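Local coordinates for dehalogenase (PDB 6A41), which probably removes halogen from its substrates, as a dehalogenase built on a Rossmann-type fold related to the short-chain dehydrogenases/reductases, at residues V132-L140 with Y149-V160; A79-P87 with V107-T116. One frame throughout, in Å; residues are numbered along the deposited sequence.

Both contacts pack a helix against the same seven-stranded parallel sheet of a Rossmann-type fold, on neighbouring strands. Contact 2 comes first along the chain and closes before contact 1 opens: strand 79-83 meets helix 98-126, and the chain returns through strand 129-136, which meets helix 147-158 in contact 1. Their centres lie about 10 Å apart. The strands are joined by backbone pairing, V132 O to N82 N at 2.7 Å and V134 N to N82 O at 2.8 Å, both probable hydrogen bonds. Each contact also touches the second subunit through its helix. Of the probable active-site group, Y149 and R153 sit on the interface helix 147-158 and S136 at the end of strand 129-136.

Contact 1: V132-L140 with Y149-V160; sequences VFVSSAAPL and YVSARAAGNGLV
S136 on the strand with Y149 and R153 on the helix match the Ser-Tyr-Arg triad of halohydrin dehalogenases, and they probably form the active site. R153 NE gives Y149 OH a straight bond of 2.9 Å (172°), with the hydroxyl in the guanidinium plane, while water 2 bridges Y149 OH and S136 OG. One face of the guanidinium lies over S135 CA and S136 N; the chain, bent at chi2 (-63°), brings R153 CD to 3.5 Å from S136 CB. S136 OG accepts from A138 N at 2.9 Å, an ST turn that fixes its rotation. S135 OG donates to N157 OD1 at 2.6 Å from above the carbonyl plane, and water 1 joins S135 OG to R153 NH1. A leucine in place of R153 would probably leave Y149 OH without its N-H donor, water 1 without its NH1 donor, and D84 O without its bond from NH2. P139 CG sits 3.5 Å from A154 N, and V150 CG1 is 3.5 Å from P139 CA. F133 CD1 meets V160 CG2 at 4.0 Å. F133 packs on T116 of helix 98-126 and A176 of strand 172-179, whereas S151 OG is hydrogen-bonded to A155 O of the second subunit.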
loop_
_atom_site.group_PDB
_atom_site.type_symbol
_atom_site.label_atom_id
_atom_site.label_comp_id
_atom_site.label_asym_id
_atom_site.label_seq_id
_atom_site.Cartn_x
_atom_site.Cartn_y
_atom_site.Cartn_z
ATOM N N VAL A 132 -5.366 -14.030 -14.350
ATOM C CA VAL A 132 -5.481 -12.558 -14.240
ATOM C C VAL A 132 -6.913 -12.213 -13.889
ATOM O O VAL A 132 -7.850 -12.635 -14.597
ATOM C CB VAL A 132 -5.035 -11.805 -15.495
ATOM C CG1 VAL A 132 -5.286 -10.278 -15.377
ATOM C CG2 VAL A 132 -3.637 -12.224 -15.998
ATOM N N PHE A 133 -7.114 -11.570 -12.743
ATOM C CA PHE A 133 -8.390 -11.027 -12.396
ATOM C C PHE A 133 -8.531 -9.673 -13.024
ATOM O O PHE A 133 -7.709 -8.724 -12.745
ATOM C CB PHE A 133 -8.578 -11.002 -10.870
ATOM C CG PHE A 133 -8.659 -12.366 -10.223
ATOM C CD1 PHE A 133 -7.518 -13.081 -9.938
ATOM C CD2 PHE A 133 -9.846 -12.881 -9.815
ATOM C CE1 PHE A 133 -7.562 -14.325 -9.318
ATOM C CE2 PHE A 133 -9.897 -14.163 -9.217
ATOM C CZ PHE A 133 -8.749 -14.877 -9.037
ATOM N N VAL A 134 -9.552 -9.442 -13.784
ATOM C CA VAL A 134 -9.774 -8.046 -14.246
ATOM C C VAL A 134 -10.654 -7.382 -13.209
ATOM O O VAL A 134 -11.795 -7.812 -13.007
ATOM C CB VAL A 134 -10.474 -7.931 -15.545
ATOM C CG1 VAL A 134 -10.401 -6.508 -16.063
ATOM C CG2 VAL A 134 -9.776 -8.859 -16.533
ATOM N N SER A 135 -10.087 -6.385 -12.525
ATOM C CA SER A 135 -10.723 -5.843 -11.305
ATOM C C SER A 135 -10.735 -4.288 -11.352
ATOM O O SER A 135 -10.686 -3.725 -12.453
ATOM C CB SER A 135 -9.990 -6.332 -10.021
ATOM O OG SER A 135 -10.753 -6.070 -8.851
ATOM N N SER A 136 -10.815 -3.646 -10.202
ATOM C CA SER A 136 -10.977 -2.236 -10.106
ATOM C C SER A 136 -9.930 -1.580 -9.273
ATOM O O SER A 136 -9.478 -2.226 -8.301
ATOM C CB SER A 136 -12.361 -1.903 -9.587
ATOM O OG SER A 136 -12.506 -0.530 -9.345
ATOM N N ALA A 137 -9.472 -0.387 -9.659
ATOM C CA ALA A 137 -8.632 0.432 -8.790
ATOM C C ALA A 137 -9.430 1.091 -7.610
ATOM O O ALA A 137 -8.824 1.740 -6.758
ATOM C CB ALA A 137 -7.818 1.528 -9.549
ATOM N N ALA A 138 -10.761 1.035 -7.661
ATOM C CA ALA A 138 -11.508 1.800 -6.730
ATOM C C ALA A 138 -11.127 1.553 -5.241
ATOM O O ALA A 138 -10.993 2.529 -4.514
ATOM C CB ALA A 138 -12.970 1.576 -6.855
ATOM N N PRO A 139 -10.884 0.276 -4.836
ATOM C CA PRO A 139 -10.494 0.055 -3.434
ATOM C C PRO A 139 -9.228 0.738 -3.014
ATOM O O PRO A 139 -9.028 0.955 -1.801
ATOM C CB PRO A 139 -10.299 -1.456 -3.375
ATOM C CG PRO A 139 -11.125 -1.962 -4.457
ATOM C CD PRO A 139 -10.994 -0.970 -5.542
ATOM N N LEU A 140 -8.380 1.123 -3.986
ATOM C CA LEU A 140 -7.106 1.796 -3.630
ATOM C C LEU A 140 -7.333 3.240 -3.153
ATOM O O LEU A 140 -6.395 3.869 -2.629
ATOM C CB LEU A 140 -6.134 1.769 -4.819
ATOM C CG LEU A 140 -5.740 0.315 -5.166
ATOM C CD1 LEU A 140 -4.964 0.315 -6.537
ATOM C CD2 LEU A 140 -5.092 -0.412 -4.018
ATOM N N TYR A 149 -20.037 -1.739 -3.798
ATOM C CA TYR A 149 -19.282 -2.018 -4.994
ATOM C C TYR A 149 -17.756 -2.104 -4.681
ATOM O O TYR A 149 -17.046 -3.035 -5.117
ATOM C CB TYR A 149 -19.520 -0.939 -6.035
ATOM C CG TYR A 149 -18.644 -1.167 -7.247
ATOM C CD1 TYR A 149 -18.931 -2.136 -8.199
ATOM C CD2 TYR A 149 -17.459 -0.474 -7.419
ATOM C CE1 TYR A 149 -18.072 -2.338 -9.295
ATOM C CE2 TYR A 149 -16.641 -0.741 -8.507
ATOM C CZ TYR A 149 -16.986 -1.647 -9.429
ATOM O OH TYR A 149 -16.112 -1.885 -10.492
ATOM N N VAL A 150 -17.248 -1.141 -3.951
ATOM C CA VAL A 150 -15.804 -1.036 -3.722
ATOM C C VAL A 150 -15.349 -2.240 -2.888
ATOM O O VAL A 150 -14.297 -2.846 -3.093
ATOM C CB VAL A 150 -15.434 0.334 -3.073
ATOM C CG1 VAL A 150 -13.943 0.383 -2.779
ATOM C CG2 VAL A 150 -15.779 1.472 -4.020
ATOM N N SER A 151 -16.163 -2.549 -1.890
ATOM C CA SER A 151 -15.889 -3.643 -0.998
ATOM C C SER A 151 -15.844 -4.965 -1.769
ATOM O O SER A 151 -14.943 -5.791 -1.556
ATOM C CB SER A 151 -16.968 -3.705 0.150
ATOM O OG SER A 151 -16.797 -4.963 0.907
ATOM N N ALA A 152 -16.773 -5.178 -2.684
ATOM C CA ALA A 152 -16.757 -6.417 -3.449
ATOM C C ALA A 152 -15.545 -6.472 -4.372
ATOM O O ALA A 152 -14.987 -7.518 -4.538
ATOM C CB ALA A 152 -18.032 -6.535 -4.273
ATOM N N ARG A 153 -15.121 -5.352 -4.966
ATOM C CA ARG A 153 -13.860 -5.316 -5.759
ATOM C C ARG A 153 -12.688 -5.587 -4.842
ATOM O O ARG A 153 -11.746 -6.227 -5.215
ATOM C CB ARG A 153 -13.679 -3.953 -6.369
ATOM C CG ARG A 153 -14.583 -3.747 -7.563
ATOM C CD ARG A 153 -14.282 -4.702 -8.686
ATOM N NE ARG A 153 -14.918 -4.439 -9.965
ATOM C CZ ARG A 153 -14.887 -5.315 -10.980
ATOM N NH1 ARG A 153 -14.362 -6.536 -10.862
ATOM N NH2 ARG A 153 -15.458 -4.995 -12.090
ATOM N N ALA A 154 -12.729 -5.020 -3.637
ATOM C CA ALA A 154 -11.653 -5.340 -2.661
ATOM C C ALA A 154 -11.580 -6.868 -2.384
ATOM O O ALA A 154 -10.513 -7.359 -2.155
ATOM C CB ALA A 154 -11.867 -4.613 -1.349
ATOM N N ALA A 155 -12.738 -7.532 -2.288
ATOM C CA ALA A 155 -12.769 -8.997 -2.030
ATOM C C ALA A 155 -12.092 -9.718 -3.164
ATOM O O ALA A 155 -11.297 -10.635 -2.932
ATOM C CB ALA A 155 -14.192 -9.504 -1.851
ATOM N N GLY A 156 -12.356 -9.252 -4.359
ATOM C CA GLY A 156 -11.724 -9.807 -5.554
ATOM C C GLY A 156 -10.222 -9.650 -5.482
ATOM O O GLY A 156 -9.443 -10.632 -5.673
ATOM N N ASN A 157 -9.780 -8.401 -5.304
ATOM C CA ASN A 157 -8.373 -8.119 -5.209
ATOM C C ASN A 157 -7.725 -8.943 -4.079
ATOM O O ASN A 157 -6.568 -9.289 -4.138
ATOM C CB ASN A 157 -8.093 -6.612 -4.962
ATOM C CG ASN A 157 -8.413 -5.760 -6.175
ATOM O OD1 ASN A 157 -8.638 -6.269 -7.276
ATOM N ND2 ASN A 157 -8.491 -4.461 -5.981
ATOM N N GLY A 158 -8.465 -9.144 -3.030
ATOM C CA GLY A 158 -8.029 -9.884 -1.841
ATOM C C GLY A 158 -7.886 -11.421 -2.001
ATOM O O GLY A 158 -7.243 -12.013 -1.131
ATOM N N LEU A 159 -8.267 -11.961 -3.136
ATOM C CA LEU A 159 -7.857 -13.357 -3.470
ATOM C C LEU A 159 -6.397 -13.517 -3.964
ATOM O O LEU A 159 -5.796 -14.571 -3.798
ATOM C CB LEU A 159 -8.776 -13.883 -4.496
ATOM C CG LEU A 159 -10.231 -14.056 -4.037
ATOM C CD1 LEU A 159 -11.030 -14.258 -5.280
ATOM C CD2 LEU A 159 -10.295 -15.317 -3.200
ATOM N N VAL A 160 -5.822 -12.434 -4.494
ATOM C CA VAL A 160 -4.705 -12.500 -5.382
ATOM C C VAL A 160 -3.452 -12.933 -4.685
ATOM O O VAL A 160 -2.882 -13.939 -5.117
ATOM C CB VAL A 160 -4.564 -11.157 -6.106
ATOM C CG1 VAL A 160 -3.274 -11.030 -6.870
ATOM C CG2 VAL A 160 -5.724 -10.962 -7.119
HETATM O O HOH W 1 -12.949 -7.738 -8.656
HETATM O O HOH W 2 -14.488 0.165 -11.022
#

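Contact 2: A79-P87 with V107-T116; sequences ALVNNDAYP and VMAVAPFRLT
At the ring of Y86, V107 CG2 approaches Y86 CD1 obliquely at 3.9 Å, and P87 CD, of the next residue in the chain, lies over one face near the rim. Strand 79-83 and helix 98-126 are the first two elements of a beta-alpha-beta crossover completed by strand 129-136 in the Rossmann-type fold; the strand and helix segment 107-116 run nearly antiparallel, at 160°. CG of Y86 stands anti to the backbone N (chi1 -177°), which carries the ring outward past V107. The flat groups of D84 and N82 lie where strand end and helix meet. The carboxylate of D84 lies against the P112 ring, with OD2 3.3 Å from P112 CB; OD1 accepts a hydrogen bond from water 3, which also donates to V107 O. This water is the polar bridge in a contact otherwise made by packing. N82 OD1 is 3.3 Å from T116 OG1 without a bond, since that hydroxyl donates to P112 O; N82 ND2 packs on L115 CD1 at 3.4 Å. Selenomethionine M108, bent at chi3 (-65°), sets CE 4.0 Å from Y86 CB. On the strand's other side, N83 ND2 and OD1 are hydrogen-bonded to K15 O and A17 N. The helix is kinked at P112, whose nitrogen lacks a bond to the preceding turn. P112 O is gripped twice, by T116 N and by T116 OG1 at 2.8 Å, which reach it from opposite faces of its plane.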
loop_
_atom_site.group_PDB
_atom_site.type_symbol
_atom_site.label_atom_id
_atom_site.label_comp_id
_atom_site.label_asym_id
_atom_site.label_seq_id
_atom_site.Cartn_x
_atom_site.Cartn_y
_atom_site.Cartn_z
ATOM N N ALA A 79 -3.648 -19.298 -19.897
ATOM C CA ALA A 79 -4.053 -18.199 -19.066
ATOM C C ALA A 79 -5.556 -18.083 -18.925
ATOM O O ALA A 79 -6.316 -18.270 -19.950
ATOM C CB ALA A 79 -3.570 -16.883 -19.699
ATOM N N LEU A 80 -5.998 -17.862 -17.704
ATOM C CA LEU A 80 -7.378 -17.528 -17.411
ATOM C C LEU A 80 -7.490 -16.037 -17.173
ATOM O O LEU A 80 -6.868 -15.512 -16.202
ATOM C CB LEU A 80 -7.923 -18.294 -16.243
ATOM C CG LEU A 80 -9.261 -17.900 -15.581
ATOM C CD1 LEU A 80 -10.357 -18.118 -16.643
ATOM C CD2 LEU A 80 -9.542 -18.708 -14.342
ATOM N N VAL A 81 -8.327 -15.361 -17.928
ATOM C CA VAL A 81 -8.603 -13.976 -17.643
ATOM C C VAL A 81 -9.985 -13.896 -17.035
ATOM O O VAL A 81 -11.022 -14.138 -17.762
ATOM C CB VAL A 81 -8.521 -13.133 -18.938
ATOM C CG1 VAL A 81 -8.930 -11.719 -18.672
ATOM C CG2 VAL A 81 -7.144 -13.195 -19.552
ATOM N N ASN A 82 -10.055 -13.686 -15.734
ATOM C CA ASN A 82 -11.335 -13.649 -15.040
ATOM C C ASN A 82 -11.840 -12.187 -15.195
ATOM O O ASN A 82 -11.425 -11.348 -14.453
ATOM C CB ASN A 82 -11.183 -13.954 -13.586
ATOM C CG ASN A 82 -11.149 -15.446 -13.233
ATOM O OD1 ASN A 82 -10.294 -15.858 -12.450
ATOM N ND2 ASN A 82 -12.132 -16.141 -13.606
ATOM N N ASN A 83 -12.701 -11.940 -16.165
ATOM C CA ASN A 83 -13.238 -10.673 -16.545
ATOM C C ASN A 83 -14.654 -10.562 -15.949
ATOM O O ASN A 83 -15.601 -11.077 -16.451
ATOM C CB ASN A 83 -13.195 -10.578 -18.050
ATOM C CG ASN A 83 -13.863 -9.340 -18.580
ATOM O OD1 ASN A 83 -13.465 -8.197 -18.248
ATOM N ND2 ASN A 83 -14.842 -9.522 -19.423
ATOM N N ASP A 84 -14.718 -9.983 -14.761
ATOM C CA ASP A 84 -15.892 -9.987 -13.908
ATOM C C ASP A 84 -16.348 -8.546 -13.674
ATOM O O ASP A 84 -15.527 -7.656 -13.406
ATOM C CB ASP A 84 -15.570 -10.706 -12.571
ATOM C CG ASP A 84 -14.921 -12.057 -12.831
ATOM O OD1 ASP A 84 -15.616 -12.944 -13.337
ATOM O OD2 ASP A 84 -13.687 -12.172 -12.606
ATOM N N ALA A 85 -17.662 -8.332 -13.828
ATOM C CA ALA A 85 -18.264 -7.018 -13.703
ATOM C C ALA A 85 -19.727 -7.075 -13.289
ATOM O O ALA A 85 -20.475 -7.755 -13.924
ATOM C CB ALA A 85 -18.143 -6.238 -14.947
ATOM N N TYR A 86 -20.012 -6.423 -12.159
ATOM C CA TYR A 86 -21.350 -6.159 -11.627
ATOM C C TYR A 86 -21.527 -4.619 -11.551
ATOM O O TYR A 86 -20.510 -3.915 -11.358
ATOM C CB TYR A 86 -21.481 -6.805 -10.203
ATOM C CG TYR A 86 -22.838 -6.681 -9.546
ATOM C CD1 TYR A 86 -23.889 -7.550 -9.832
ATOM C CD2 TYR A 86 -23.109 -5.605 -8.707
ATOM C CE1 TYR A 86 -25.178 -7.386 -9.270
ATOM C CE2 TYR A 86 -24.365 -5.432 -8.097
ATOM C CZ TYR A 86 -25.372 -6.338 -8.369
ATOM O OH TYR A 86 -26.567 -6.094 -7.770
ATOM N N PRO A 87 -22.749 -4.093 -11.734
ATOM C CA PRO A 87 -22.894 -2.629 -11.766
ATOM C C PRO A 87 -22.435 -1.955 -10.476
ATOM O O PRO A 87 -22.574 -2.553 -9.399
ATOM C CB PRO A 87 -24.379 -2.385 -11.988
ATOM C CG PRO A 87 -24.881 -3.655 -12.574
ATOM C CD PRO A 87 -24.013 -4.780 -12.090
ATOM N N VAL A 107 -20.763 -11.989 -7.866
ATOM C CA VAL A 107 -20.255 -11.803 -9.211
ATOM C C VAL A 107 -18.739 -11.513 -9.249
ATOM O O VAL A 107 -18.051 -11.980 -10.144
ATOM C CB VAL A 107 -21.107 -10.755 -9.932
ATOM C CG1 VAL A 107 -20.462 -10.389 -11.261
ATOM C CG2 VAL A 107 -22.566 -11.205 -10.106
HETATM N N MSE A 108 -18.197 -10.780 -8.261
HETATM C CA MSE A 108 -16.914 -10.201 -8.354
HETATM C C MSE A 108 -15.898 -10.947 -7.483
HETATM O O MSE A 108 -14.705 -10.705 -7.647
HETATM C CB MSE A 108 -16.854 -8.635 -8.122
HETATM C CG MSE A 108 -17.647 -8.024 -9.295
HETATM SE SE MSE A 108 -17.622 -6.086 -9.303
HETATM C CE MSE A 108 -18.618 -5.759 -7.609
ATOM N N ALA A 109 -16.334 -11.797 -6.561
ATOM C CA ALA A 109 -15.404 -12.508 -5.760
ATOM C C ALA A 109 -15.682 -14.014 -5.791
ATOM O O ALA A 109 -14.769 -14.806 -6.079
ATOM C CB ALA A 109 -15.336 -11.951 -4.337
ATOM N N VAL A 110 -16.915 -14.422 -5.546
ATOM C CA VAL A 110 -17.193 -15.885 -5.448
ATOM C C VAL A 110 -17.095 -16.541 -6.831
ATOM O O VAL A 110 -16.404 -17.575 -6.937
ATOM C CB VAL A 110 -18.566 -16.170 -4.828
ATOM C CG1 VAL A 110 -18.894 -17.677 -4.862
ATOM C CG2 VAL A 110 -18.628 -15.597 -3.470
ATOM N N ALA A 111 -17.708 -15.943 -7.872
ATOM C CA ALA A 111 -17.658 -16.514 -9.220
ATOM C C ALA A 111 -16.228 -16.709 -9.826
ATOM O O ALA A 111 -15.921 -17.842 -10.251
ATOM C CB ALA A 111 -18.624 -15.784 -10.222
ATOM N N PRO A 112 -15.335 -15.695 -9.710
ATOM C CA PRO A 112 -13.981 -15.863 -10.203
ATOM C C PRO A 112 -13.207 -16.846 -9.342
ATOM O O PRO A 112 -12.357 -17.557 -9.908
ATOM C CB PRO A 112 -13.395 -14.456 -10.275
ATOM C CG PRO A 112 -14.305 -13.692 -9.397
ATOM C CD PRO A 112 -15.628 -14.291 -9.428
ATOM N N PHE A 113 -13.546 -16.943 -8.053
ATOM C CA PHE A 113 -12.880 -17.963 -7.238
ATOM C C PHE A 113 -13.279 -19.365 -7.751
ATOM O O PHE A 113 -12.432 -20.230 -7.908
ATOM C CB PHE A 113 -13.271 -17.841 -5.767
ATOM C CG PHE A 113 -12.613 -18.835 -4.879
ATOM C CD1 PHE A 113 -11.295 -18.760 -4.616
ATOM C CD2 PHE A 113 -13.317 -19.882 -4.363
ATOM C CE1 PHE A 113 -10.654 -19.704 -3.797
ATOM C CE2 PHE A 113 -12.702 -20.863 -3.588
ATOM C CZ PHE A 113 -11.399 -20.705 -3.214
ATOM N N ARG A 114 -14.553 -19.538 -8.010
ATOM C CA ARG A 114 -15.031 -20.792 -8.572
ATOM C C ARG A 114 -14.355 -21.173 -9.876
ATOM O O ARG A 114 -13.940 -22.345 -10.043
ATOM C CB ARG A 114 -16.580 -20.748 -8.683
ATOM C CG ARG A 114 -17.302 -21.927 -9.365
ATOM C CD ARG A 114 -17.060 -23.228 -8.672
ATOM N NE ARG A 114 -17.867 -24.326 -9.293
ATOM C CZ ARG A 114 -17.565 -25.631 -9.240
ATOM N NH1 ARG A 114 -16.497 -26.021 -8.587
ATOM N NH2 ARG A 114 -18.282 -26.529 -9.910
ATOM N N LEU A 115 -14.257 -20.211 -10.799
ATOM C CA LEU A 115 -13.613 -20.453 -12.051
ATOM C C LEU A 115 -12.154 -20.820 -11.851
ATOM O O LEU A 115 -11.664 -21.727 -12.550
ATOM C CB LEU A 115 -13.643 -19.310 -13.009
ATOM C CG LEU A 115 -14.942 -19.223 -13.780
ATOM C CD1 LEU A 115 -14.881 -17.964 -14.609
ATOM C CD2 LEU A 115 -15.288 -20.377 -14.705
ATOM N N THR A 116 -11.475 -20.172 -10.912
ATOM C CA THR A 116 -10.091 -20.518 -10.607
ATOM C C THR A 116 -9.954 -21.949 -10.072
ATOM O O THR A 116 -9.045 -22.676 -10.501
ATOM C CB THR A 116 -9.461 -19.511 -9.671
ATOM O OG1 THR A 116 -9.636 -18.196 -10.198
ATOM C CG2 THR A 116 -8.024 -19.723 -9.492
HETATM O O HOH W 3 -18.421 -12.904 -12.618
#